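PDB 6X2Q: chitosanase from Gynuella sunshinyii YC6258, which binds glucosamine oligosaccharides and probably hydrolyses chitosan. Local coordinates for residues Asp35-Thr40 against Gly45-Thr50. Residues are numbered along the deposited sequence; the frame is centred on the assembly and turned at random.
Sequences DGRGIT and GFTSAT. With GCS (2-amino-2-deoxy-beta-D-glucopyranose), chain C; GCS (2-amino-2-deoxy-beta-D-glucopyranose), chain B.
Ile39 and Ser48 grip each other twice in the beta hairpin of strands 39-41 and 46-47. Ser48 N gives its hydrogen to Ile39 O at 2.9 Å, in the carbonyl plane, and Ile39 N donates to Ser48 OG at 3.0 Å. Serine suits the place: its hydroxyl, turned beside its own backbone N (chi1 -50°), replaces a carbonyl as acceptor just where the strand ends. Beyond the strands Ala49 N donates to Arg37 O, an acceptor less surely placed. Gly38 sits at positive phi (80°), most comfortable without a side chain, and its backbone runs beside Ser48 CB.

Thr40 and Thr47 form an antiparallel non-hydrogen-bonded pair with both side chains on one face, their OG1 atoms 3.2 Å apart. Thr40 CG2 lies 3.6 Å from Gly45 CA, while the ends of Ile39 and Phe46 pack on Met53 of helix 52-63 and Val113 of helix 104-129.

The sugars lie beside the hairpin. Arg37 extends its chain so that C3 of the chain C glucosamine sits over one guanidinium face; its NH1, less surely placed, makes a weak salt bridge to Asp35 OD2 and also meets Thr200. Asp35 OD1 accepts from Arg37 N at 3.0 Å, closing an Asx turn. N2 of the chain C sugar lies 3.1 Å from Asp35 OD2, though its place is less sure. Gly45 O accepts a hydrogen bond from N2 of the chain B sugar at 3.1 Å, and the bare Gly45 CA, also at positive phi (66°), lies 3.4 Å from O6 of the chain C sugar. Such a carbonyl acceptor suits a glucosamine amino group, consistent with a chitosan-binding cleft.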
# COMPACT_ATOMS: atom_id res chain seq x y z
N ASP A 35 14.28 -2.36 -6.80
CA ASP A 35 13.05 -2.16 -7.56
C ASP A 35 12.99 -0.76 -8.14
O ASP A 35 11.91 -0.33 -8.57
CB ASP A 35 11.82 -2.43 -6.68
CG ASP A 35 11.74 -1.49 -5.44
OD1 ASP A 35 12.70 -0.73 -5.16
OD2 ASP A 35 10.70 -1.53 -4.74
N GLY A 36 14.10 -0.04 -8.14
CA GLY A 36 14.14 1.34 -8.58
C GLY A 36 13.68 2.37 -7.56
O GLY A 36 13.60 3.56 -7.89
N ARG A 37 13.35 1.96 -6.33
CA ARG A 37 12.75 2.88 -5.38
C ARG A 37 13.69 3.22 -4.22
O ARG A 37 13.31 3.99 -3.33
CB ARG A 37 11.43 2.30 -4.86
CG ARG A 37 10.38 2.11 -5.99
CD ARG A 37 8.94 1.91 -5.44
NE ARG A 37 7.96 1.76 -6.52
CZ ARG A 37 7.65 0.61 -7.12
NH1 ARG A 37 8.26 -0.51 -6.74
NH2 ARG A 37 6.75 0.56 -8.10
N GLY A 38 14.91 2.68 -4.23
CA GLY A 38 15.86 2.97 -3.16
C GLY A 38 15.57 2.14 -1.94
O GLY A 38 15.43 0.91 -2.02
N ILE A 39 15.49 2.80 -0.79
CA ILE A 39 15.13 2.16 0.46
C ILE A 39 13.61 2.18 0.60
O ILE A 39 12.98 3.23 0.43
CB ILE A 39 15.80 2.86 1.66
CG1 ILE A 39 17.30 2.98 1.42
CG2 ILE A 39 15.49 2.11 2.96
CD1 ILE A 39 18.11 3.37 2.64
N THR A 40 13.04 1.02 0.92
CA THR A 40 11.62 0.86 1.21
C THR A 40 11.48 0.61 2.71
O THR A 40 12.14 -0.27 3.25
CB THR A 40 11.02 -0.31 0.43
OG1 THR A 40 10.99 0.02 -0.96
CG2 THR A 40 9.59 -0.64 0.91
N GLY A 45 5.53 0.75 3.36
CA GLY A 45 6.55 0.72 2.33
C GLY A 45 6.86 2.11 1.80
O GLY A 45 6.86 2.33 0.58
N PHE A 46 7.08 3.07 2.70
CA PHE A 46 7.57 4.36 2.26
C PHE A 46 8.94 4.17 1.60
O PHE A 46 9.67 3.23 1.90
CB PHE A 46 7.67 5.34 3.44
CG PHE A 46 6.49 5.29 4.39
CD1 PHE A 46 5.29 5.92 4.07
CD2 PHE A 46 6.60 4.64 5.62
CE1 PHE A 46 4.20 5.89 4.96
CE2 PHE A 46 5.52 4.60 6.52
CZ PHE A 46 4.32 5.23 6.20
N THR A 47 9.27 5.06 0.67
CA THR A 47 10.37 4.82 -0.25
C THR A 47 11.21 6.07 -0.48
O THR A 47 10.69 7.18 -0.56
CB THR A 47 9.79 4.29 -1.57
OG1 THR A 47 9.55 2.88 -1.45
CG2 THR A 47 10.65 4.65 -2.78
N SER A 48 12.53 5.86 -0.61
CA SER A 48 13.44 6.97 -0.87
C SER A 48 13.10 7.69 -2.17
O SER A 48 13.13 8.92 -2.24
CB SER A 48 14.89 6.48 -0.93
OG SER A 48 15.23 5.67 0.18
N ALA A 49 12.86 6.92 -3.23
CA ALA A 49 12.65 7.52 -4.55
C ALA A 49 11.31 8.25 -4.68
O ALA A 49 11.20 9.16 -5.51
CB ALA A 49 12.78 6.46 -5.64
N THR A 50 10.29 7.89 -3.90
CA THR A 50 8.93 8.36 -4.21
C THR A 50 8.42 9.46 -3.29
O THR A 50 7.24 9.81 -3.39
CB THR A 50 7.92 7.20 -4.21
OG1 THR A 50 7.95 6.49 -2.96
CG2 THR A 50 8.19 6.24 -5.38
C1 GCS C . 7.45 -1.84 -2.66
C2 GCS C . 6.81 -1.96 -4.15
C3 GCS C . 6.03 -0.55 -4.22
C4 GCS C . 5.26 -0.06 -2.95
C5 GCS C . 5.64 -0.35 -1.49
C6 GCS C . 4.55 -0.51 -0.86
N2 GCS C . 7.71 -2.14 -5.14
O1 GCS C . 7.98 -3.09 -2.51
O3 GCS C . 4.95 -0.91 -5.11
O5 GCS C . 6.57 -1.49 -1.65
O6 GCS C . 4.75 -1.29 0.33
C1 GCS B . 4.94 2.61 -3.35
C2 GCS B . 5.26 4.00 -2.84
C3 GCS B . 4.32 4.98 -3.48
C4 GCS B . 4.44 4.97 -5.00
C5 GCS B . 4.49 3.48 -5.38
C6 GCS B . 4.74 3.17 -6.83
N2 GCS B . 5.27 4.12 -1.43
O1 GCS B . 5.74 1.53 -2.87
O3 GCS B . 4.68 6.21 -3.00
O4 GCS B . 3.82 5.83 -5.50
O5 GCS B . 5.41 2.73 -4.64
O6 GCS B . 5.68 4.01 -7.42